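RsfP (Uncultured bacterium, PDB 4GLF) probably catalyses the phosphate-dependent cleavage of nucleosides, as a trimeric member of the phosphorylase superfamily. Local coordinates at residues A[23-28]-A[59-64]; A[95-100]-A[197-202]; A[127-132]-A[290-295]. All coordinates share one frame; numbering follows the deposited sequence. Where two conformers were deposited one is given.

In the fold
Contacts 1 and 2 lie on the same mixed sheet, their centres about 17 Å apart, and they touch through R64, which follows the strand of contact 1. R64 NH1 is 3.1 Å from V96 O, a probable hydrogen bond, and R64 CD packs on T199 CB at 3.4 Å. As in related phosphorylases, R64, S97-A98 and M198-T199 probably border the nucleoside and phosphate pocket. Contact 3 is peripheral: its centre is about 24 Å from that of contact 2 and 28 Å from that of contact 1. Nearest atoms of contacts 2 and 3 are about 5 Å apart, without touching.

Contact 1: residues A[23-28]-A[59-64]; sequences GLYQMQ and VAFLTR
The loop after strand 16-20 of the phosphorylase fold lays Y25 and its neighbours on F61 of strand 57-63. It begins at G23, the last glycine of a glycine-rich turn that, as in relatives, probably contributes to the phosphate site. Y25 CB sits over one face of the F61 ring, 3.6 Å from its centroid and 18° off the ring normal, a CH-pi contact whose closest approach is 3.4 Å to F61 CG. With Y25 CG held between the backbone N and the carbonyl carbon (chi1 62°), the phenol passes T63, whose side chain crosses it at about a right angle and sets OG1 at the ring edge, 4.1 Å from Y25 CE1. G23 N lies over a face of this phenol, offset toward the rim. L24 CB meets the CD2 corner of F61 at 4.0 Å, and the extended M27 chain brings its methyl CE to the far end of the ring, 3.7 Å from F61 CZ. Between Y25 and M27 the loop bends in an inverse gamma turn centred on Q26, with a weak 3.0 Å bond from M27 N to Y25 O. L24 O accepts from Q250 NE2. Strand 57-63 runs between 16-20 and 49-54 in the sheet, L24 and F61 both rest on I18, Y25 touches V50, and helix 238-263 packs on M27 through Q250 and K254.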
loop_
_atom_site.group_PDB
_atom_site.type_symbol
_atom_site.label_atom_id
_atom_site.label_comp_id
_atom_site.label_asym_id
_atom_site.label_seq_id
_atom_site.Cartn_x
_atom_site.Cartn_y
_atom_site.Cartn_z
ATOM N N GLY A 23 23.304 -18.283 12.640
ATOM C CA GLY A 23 24.725 -18.208 12.817
ATOM C C GLY A 23 25.182 -16.844 13.218
ATOM O O GLY A 23 26.352 -16.569 13.287
ATOM N N LEU A 24 24.231 -15.983 13.508
ATOM C CA LEU A 24 24.467 -14.848 14.353
ATOM C C LEU A 24 24.798 -15.476 15.688
ATOM O O LEU A 24 25.598 -14.981 16.432
ATOM C CB LEU A 24 23.238 -13.954 14.449
ATOM C CG LEU A 24 23.083 -12.800 13.471
ATOM C CD1 LEU A 24 21.878 -11.977 13.839
ATOM C CD2 LEU A 24 24.302 -11.922 13.427
ATOM N N TYR A 25 24.139 -16.581 15.972
ATOM C CA TYR A 25 24.366 -17.305 17.204
ATOM C C TYR A 25 25.515 -18.341 17.106
ATOM O O TYR A 25 25.822 -18.969 18.082
ATOM C CB TYR A 25 23.084 -18.043 17.647
ATOM C CG TYR A 25 22.622 -19.078 16.631
ATOM C CD1 TYR A 25 21.657 -18.735 15.704
ATOM C CD2 TYR A 25 23.174 -20.371 16.578
ATOM C CE1 TYR A 25 21.217 -19.630 14.761
ATOM C CE2 TYR A 25 22.748 -21.287 15.619
ATOM C CZ TYR A 25 21.760 -20.892 14.712
ATOM O OH TYR A 25 21.266 -21.705 13.712
ATOM N N GLN A 26 26.115 -18.535 15.947
ATOM C CA GLN A 26 27.094 -19.577 15.774
ATOM C C GLN A 26 28.487 -19.028 16.106
ATOM O O GLN A 26 29.267 -18.648 15.229
ATOM C CB GLN A 26 27.010 -20.158 14.362
ATOM C CG GLN A 26 25.980 -21.279 14.229
ATOM C CD GLN A 26 25.422 -21.378 12.828
ATOM O OE1 GLN A 26 26.099 -21.058 11.854
ATOM N NE2 GLN A 26 24.162 -21.780 12.718
ATOM N N MET A 27 28.761 -18.959 17.402
ATOM C CA MET A 27 30.010 -18.397 17.925
ATOM C C MET A 27 30.287 -19.135 19.210
ATOM O O MET A 27 29.350 -19.360 20.019
ATOM C CB MET A 27 29.854 -16.907 18.226
ATOM C CG MET A 27 28.506 -16.533 18.843
ATOM S SD MET A 27 28.480 -14.763 19.187
ATOM C CE MET A 27 26.749 -14.481 19.518
ATOM N N GLN A 28 31.559 -19.510 19.394
ATOM C CA GLN A 28 31.970 -20.310 20.552
ATOM C C GLN A 28 31.673 -19.601 21.871
ATOM O O GLN A 28 31.403 -20.268 22.864
ATOM C CB GLN A 28 33.452 -20.708 20.467
ATOM C CG GLN A 28 33.870 -21.811 21.434
ATOM C CD GLN A 28 35.370 -21.911 21.584
ATOM O OE1 GLN A 28 36.110 -21.084 21.059
ATOM N NE2 GLN A 28 35.831 -22.929 22.309
ATOM N N VAL A 59 20.522 -15.029 25.927
ATOM C CA VAL A 59 20.049 -14.262 24.755
ATOM C C VAL A 59 19.255 -15.256 23.874
ATOM O O VAL A 59 19.682 -16.425 23.760
ATOM C CB VAL A 59 21.259 -13.788 23.936
ATOM C CG1 VAL A 59 20.836 -12.802 22.884
ATOM C CG2 VAL A 59 22.359 -13.163 24.824
ATOM N N ALA A 60 18.087 -14.827 23.349
ATOM C CA ALA A 60 17.307 -15.563 22.319
ATOM C C ALA A 60 17.739 -15.096 20.903
ATOM O O ALA A 60 17.861 -13.896 20.640
ATOM C CB ALA A 60 15.797 -15.318 22.515
ATOM N N PHE A 61 17.999 -16.031 19.986
ATOM C CA PHE A 61 18.330 -15.667 18.598
ATOM C C PHE A 61 17.216 -16.242 17.755
ATOM O O PHE A 61 16.878 -17.437 17.892
ATOM C CB PHE A 61 19.633 -16.284 18.101
ATOM C CG PHE A 61 20.862 -15.672 18.748
ATOM C CD1 PHE A 61 21.201 -16.004 20.065
ATOM C CD2 PHE A 61 21.615 -14.680 18.084
ATOM C CE1 PHE A 61 22.301 -15.395 20.671
ATOM C CE2 PHE A 61 22.778 -14.126 18.690
ATOM C CZ PHE A 61 23.096 -14.445 19.980
ATOM N N LEU A 62 16.673 -15.410 16.878
ATOM C CA LEU A 62 15.564 -15.836 16.008
ATOM C C LEU A 62 16.012 -15.550 14.574
ATOM O O LEU A 62 16.371 -14.410 14.229
ATOM C CB LEU A 62 14.281 -15.079 16.326
ATOM C CG LEU A 62 12.941 -15.561 15.675
ATOM C CD1 LEU A 62 11.701 -15.006 16.414
ATOM C CD2 LEU A 62 12.899 -15.074 14.236
ATOM N N THR A 63 16.025 -16.592 13.737
ATOM C CA THR A 63 16.415 -16.457 12.334
ATOM C C THR A 63 15.169 -16.027 11.583
ATOM O O THR A 63 14.302 -16.841 11.318
ATOM C CB THR A 63 16.918 -17.804 11.825
ATOM O OG1 THR A 63 18.012 -18.184 12.661
ATOM C CG2 THR A 63 17.382 -17.686 10.334
ATOM N N ARG A 64 15.083 -14.749 11.300
ATOM C CA ARG A 64 13.943 -14.146 10.660
ATOM C C ARG A 64 13.425 -14.909 9.406
ATOM O O ARG A 64 12.207 -15.079 9.218
ATOM C CB ARG A 64 14.386 -12.702 10.228
ATOM C CG ARG A 64 13.193 -11.887 9.796
ATOM C CD ARG A 64 13.597 -10.518 9.277
ATOM N NE ARG A 64 13.867 -9.562 10.364
ATOM C CZ ARG A 64 15.071 -9.054 10.630
ATOM N NH1 ARG A 64 16.122 -9.430 9.917
ATOM N NH2 ARG A 64 15.208 -8.166 11.635
#

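Contact 2: residues A[95-100]-A[197-202]; sequences SVSAVG and GMTNMP
S95 and S97, two residues apart on strand 92-101, turn their hydroxyls to the amide of N200. S95 OG, anti to its own N (chi1 171°), is 3.2 Å from N200 ND2. S97 OG stands further back, 3.6 Å from N200 ND2, its torsion placing it between backbone N and carbonyl carbon and toward the asparagine. S97 CB, for its part, meets T199 OG1 at 3.7 Å. Toward the other end of the segments the backbones converge, CA atoms closing to 4.9 Å between V99 and G197. G197, having no side chain, lies close against V99, whose CG1 reaches G197 N at 4.3 Å. Beside this approach a single water bridges the backbones, donating to A98 O and accepting from M198 N at 2.9 Å.

The next shell fixes the polar ends: T216 OG1 bonds N200 OD1, which sets the rotation of the amide, while E203 OE1 bonds S95 OG. Y171 OH takes hydrogen bonds from the backbone N of both T199 and N200, pinning the turn before helix 200-209, and R124 NH1 holds M198 O.

The middle of the strand, at S97-A98, and the M198-T199 turn facing it probably line the substrate pocket, as in related phosphorylases. On its outer side the turn reaches the trimer interface, where H136 of the second subunit packs on M198. Strand 92-101 pairs in parallel with 16-20 and 213-221 and antiparallel with 195-197, the short strand that leads into the turn, and helix 200-209 sets off beside strand 111-119.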
loop_
_atom_site.group_PDB
_atom_site.type_symbol
_atom_site.label_atom_id
_atom_site.label_comp_id
_atom_site.label_asym_id
_atom_site.label_seq_id
_atom_site.Cartn_x
_atom_site.Cartn_y
_atom_site.Cartn_z
ATOM N N SER A 95 17.386 -5.948 16.228
ATOM C CA SER A 95 17.101 -6.508 14.915
ATOM C C SER A 95 18.274 -6.246 13.939
ATOM O O SER A 95 18.706 -5.105 13.752
ATOM C CB SER A 95 15.863 -5.813 14.364
ATOM O OG SER A 95 15.730 -6.233 12.986
ATOM N N VAL A 96 18.776 -7.258 13.291
ATOM C CA VAL A 96 19.941 -7.069 12.470
ATOM C C VAL A 96 19.501 -7.299 11.055
ATOM O O VAL A 96 18.880 -8.326 10.759
ATOM C CB VAL A 96 21.065 -8.060 12.871
ATOM C CG1 VAL A 96 22.260 -7.939 11.933
ATOM C CG2 VAL A 96 21.507 -7.806 14.322
ATOM N N SER A 97 19.745 -6.345 10.152
ATOM C CA SER A 97 19.266 -6.574 8.786
ATOM C C SER A 97 20.123 -5.978 7.659
ATOM O O SER A 97 20.822 -4.958 7.861
ATOM C CB SER A 97 17.799 -6.177 8.673
ATOM O OG SER A 97 17.658 -4.791 8.695
ATOM N N ALA A 98 20.094 -6.619 6.490
ATOM C CA ALA A 98 20.899 -6.135 5.325
ATOM C C ALA A 98 20.125 -4.997 4.676
ATOM O O ALA A 98 18.872 -5.070 4.596
ATOM C CB ALA A 98 21.172 -7.295 4.332
ATOM N N VAL A 99 20.808 -3.919 4.256
ATOM C CA VAL A 99 20.094 -2.761 3.687
ATOM C C VAL A 99 20.866 -2.199 2.488
ATOM O O VAL A 99 22.096 -2.451 2.297
ATOM C CB VAL A 99 19.786 -1.584 4.712
ATOM C CG1 VAL A 99 18.851 -2.023 5.838
ATOM C CG2 VAL A 99 21.087 -1.000 5.262
ATOM N N GLY A 100 20.123 -1.530 1.614
ATOM C CA GLY A 100 20.727 -0.835 0.475
ATOM C C GLY A 100 20.926 0.600 0.990
ATOM O O GLY A 100 20.120 1.102 1.808
ATOM N N GLY A 197 15.322 -1.280 3.466
ATOM C CA GLY A 197 15.206 -2.736 3.628
ATOM C C GLY A 197 13.777 -3.238 3.440
ATOM O O GLY A 197 12.899 -2.495 3.031
ATOM N N MET A 198 13.562 -4.529 3.725
ATOM C CA MET A 198 12.302 -5.160 3.492
ATOM C C MET A 198 11.677 -5.786 4.741
ATOM O O MET A 198 10.604 -6.392 4.599
ATOM C CB MET A 198 12.510 -6.264 2.419
ATOM C CG MET A 198 12.958 -5.665 1.107
ATOM S SD MET A 198 13.067 -6.952 -0.128
ATOM C CE MET A 198 13.780 -5.976 -1.452
ATOM N N THR A 199 12.365 -5.755 5.895
ATOM C CA THR A 199 11.969 -6.611 7.045
ATOM C C THR A 199 11.625 -5.924 8.378
ATOM O O THR A 199 11.000 -6.575 9.212
ATOM C CB THR A 199 13.064 -7.693 7.373
ATOM O OG1 THR A 199 14.299 -7.012 7.635
ATOM C CG2 THR A 199 13.240 -8.650 6.212
ATOM N N ASN A 200 12.007 -4.666 8.610
ATOM C CA ASN A 200 11.875 -4.152 9.950
ATOM C C ASN A 200 10.493 -3.557 10.173
ATOM O O ASN A 200 10.160 -3.192 11.293
ATOM C CB ASN A 200 13.052 -3.238 10.301
ATOM C CG ASN A 200 14.349 -4.058 10.591
ATOM O OD1 ASN A 200 15.245 -3.554 11.214
ATOM N ND2 ASN A 200 14.409 -5.348 10.158
ATOM N N MET A 201 9.683 -3.510 9.103
ATOM C CA MET A 201 8.247 -3.327 9.257
ATOM C C MET A 201 7.540 -4.541 8.765
ATOM O O MET A 201 7.853 -5.010 7.645
ATOM C CB MET A 201 7.716 -2.051 8.505
ATOM C CG MET A 201 8.178 -0.749 9.225
ATOM S SD MET A 201 7.192 -0.470 10.763
ATOM C CE MET A 201 7.719 1.183 11.182
ATOM N N PRO A 202 6.534 -5.047 9.525
ATOM C CA PRO A 202 5.881 -4.500 10.771
ATOM C C PRO A 202 6.570 -4.901 12.097
ATOM O O PRO A 202 6.027 -4.606 13.143
ATOM C CB PRO A 202 4.483 -5.146 10.734
ATOM C CG PRO A 202 4.779 -6.520 10.110
ATOM C CD PRO A 202 5.841 -6.261 9.029
HETATM O O HOH W 1 15.877 -6.202 4.432
#

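Contact 3: residues A[127-132]-A[290-295]; sequences TFFGDG and TRLAAL
R291, at the end of helix 286-291, supplies the polar part of this contact to the loop residue D131. Its NH2 gives a 2.8 Å hydrogen bond to D131 O, bent at the hydrogen (138°) and coming from above the carbonyl plane, 46° out of it. A bend of the arginine chain at chi3 (60°) turns the guanidinium edge to this oxygen. The D131 carboxylate adds charge rather than a directed bond: OD2 is 3.8 Å from R291 NH1, a long salt bridge, well out of the guanidinium plane. Two waters at the guanidinium edge extend the grip. One accepts from R291 NH2 and donates to F128 O and G130 O; the other accepts from R291 NH1 and donates to D131 O.

The loop opens with an ST turn, in which F129 N donates to T127 OG1 at 2.8 Å, and the contact fastens the C-terminal region to the loop after strand 111-119 of the phosphorylase fold. E209 holds T127 OG1 and F128 N, and E75 of the third subunit bonds D131 N.

Apolar packing follows along the tail. L295 CD2 lies over one face of the F128 ring, 3.8 Å from its centroid, a CH-pi contact. L292 divides its branches, CD2 4.2 Å from F128 CB and CD1 4.1 Å from F129 CE2. The F128 ring also meets the ring of Y42 and touches I82 of helix 78-87 and L206 of helix 200-209.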
loop_
_atom_site.group_PDB
_atom_site.type_symbol
_atom_site.label_atom_id
_atom_site.label_comp_id
_atom_site.label_asym_id
_atom_site.label_seq_id
_atom_site.Cartn_x
_atom_site.Cartn_y
_atom_site.Cartn_z
ATOM N N THR A 127 -0.448 -5.413 12.938
ATOM C CA THR A 127 -0.892 -5.183 14.329
ATOM C C THR A 127 -1.346 -6.490 14.917
ATOM O O THR A 127 -1.720 -7.432 14.187
ATOM C CB THR A 127 -2.100 -4.155 14.386
ATOM O OG1 THR A 127 -2.546 -3.952 15.733
ATOM C CG2 THR A 127 -3.335 -4.580 13.545
ATOM N N PHE A 128 -1.341 -6.542 16.260
ATOM C CA PHE A 128 -1.941 -7.656 16.936
ATOM C C PHE A 128 -3.411 -7.388 17.167
ATOM O O PHE A 128 -4.119 -8.287 17.618
ATOM C CB PHE A 128 -1.299 -7.885 18.311
ATOM C CG PHE A 128 0.086 -8.452 18.247
ATOM C CD1 PHE A 128 0.300 -9.809 17.937
ATOM C CD2 PHE A 128 1.168 -7.704 18.665
ATOM C CE1 PHE A 128 1.582 -10.360 17.941
ATOM C CE2 PHE A 128 2.442 -8.250 18.708
ATOM C CZ PHE A 128 2.664 -9.583 18.324
ATOM N N PHE A 129 -3.837 -6.122 16.991
ATOM C CA PHE A 129 -5.202 -5.716 17.338
ATOM C C PHE A 129 -6.244 -5.900 16.206
ATOM O O PHE A 129 -5.896 -6.313 15.110
ATOM C CB PHE A 129 -5.153 -4.283 17.943
ATOM C CG PHE A 129 -4.419 -4.298 19.275
ATOM C CD1 PHE A 129 -3.033 -4.193 19.330
ATOM C CD2 PHE A 129 -5.112 -4.571 20.458
ATOM C CE1 PHE A 129 -2.323 -4.291 20.536
ATOM C CE2 PHE A 129 -4.426 -4.673 21.665
ATOM C CZ PHE A 129 -2.997 -4.586 21.698
ATOM N N GLY A 130 -7.514 -5.608 16.468
ATOM C CA GLY A 130 -8.592 -5.965 15.543
ATOM C C GLY A 130 -9.269 -7.192 16.151
ATOM O O GLY A 130 -8.825 -7.722 17.190
ATOM N N ASP A 131 -10.357 -7.610 15.506
ATOM C CA ASP A 131 -11.164 -8.759 15.892
ATOM C C ASP A 131 -11.405 -8.849 17.388
ATOM O O ASP A 131 -11.121 -9.918 18.008
ATOM C CB ASP A 131 -10.555 -10.061 15.340
ATOM C CG ASP A 131 -11.540 -11.221 15.363
ATOM O OD1 ASP A 131 -12.783 -11.044 15.212
ATOM O OD2 ASP A 131 -11.065 -12.344 15.547
ATOM N N GLY A 132 -11.940 -7.766 17.982
ATOM C CA GLY A 132 -12.322 -7.807 19.425
ATOM C C GLY A 132 -11.504 -6.918 20.388
ATOM O O GLY A 132 -11.831 -6.788 21.578
ATOM N N THR A 290 -7.468 -14.435 25.259
ATOM C CA THR A 290 -6.602 -15.576 25.102
ATOM C C THR A 290 -5.560 -15.372 24.039
ATOM O O THR A 290 -4.366 -15.709 24.229
ATOM C CB THR A 290 -7.446 -16.818 24.749
ATOM O OG1 THR A 290 -8.411 -17.007 25.783
ATOM C CG2 THR A 290 -6.621 -18.067 24.653
ATOM N N ARG A 291 -5.992 -14.851 22.914
ATOM C CA ARG A 291 -5.130 -14.543 21.798
ATOM C C ARG A 291 -4.096 -13.504 22.181
ATOM O O ARG A 291 -3.006 -13.524 21.725
ATOM C CB ARG A 291 -5.958 -14.067 20.619
ATOM C CG ARG A 291 -5.225 -13.983 19.305
ATOM C CD ARG A 291 -6.144 -13.652 18.155
ATOM N NE ARG A 291 -6.815 -12.386 18.327
ATOM C CZ ARG A 291 -8.114 -12.242 18.523
ATOM N NH1 ARG A 291 -8.921 -13.268 18.563
ATOM N NH2 ARG A 291 -8.607 -11.056 18.678
ATOM N N LEU A 292 -4.483 -12.573 23.009
ATOM C CA LEU A 292 -3.626 -11.432 23.334
ATOM C C LEU A 292 -2.893 -11.589 24.652
ATOM O O LEU A 292 -2.272 -10.637 25.110
ATOM C CB LEU A 292 -4.425 -10.118 23.405
ATOM C CG LEU A 292 -5.141 -9.711 22.062
ATOM C CD1 LEU A 292 -5.963 -8.440 22.254
ATOM C CD2 LEU A 292 -4.141 -9.556 20.904
ATOM N N ALA A 293 -2.948 -12.780 25.239
ATOM C CA ALA A 293 -2.627 -12.940 26.652
ATOM C C ALA A 293 -1.241 -12.410 26.970
ATOM O O ALA A 293 -1.076 -11.648 27.940
ATOM C CB ALA A 293 -2.780 -14.412 27.039
ATOM N N ALA A 294 -0.234 -12.792 26.169
ATOM C CA ALA A 294 1.170 -12.437 26.510
ATOM C C ALA A 294 1.426 -10.909 26.397
ATOM O O ALA A 294 2.334 -10.378 27.029
ATOM C CB ALA A 294 2.137 -13.180 25.621
ATOM N N LEU A 295 0.591 -10.214 25.617
ATOM C CA LEU A 295 0.706 -8.764 25.401
ATOM C C LEU A 295 0.103 -7.970 26.556
ATOM O O LEU A 295 0.474 -6.798 26.770
ATOM C CB LEU A 295 -0.049 -8.359 24.139
ATOM C CG LEU A 295 0.528 -8.554 22.724
ATOM C CD1 LEU A 295 1.788 -9.393 22.721
ATOM C CD2 LEU A 295 -0.485 -8.999 21.646
HETATM O O HOH W 2 -6.734 -8.880 18.418
HETATM O O HOH W 3 -11.620 -12.698 18.834
#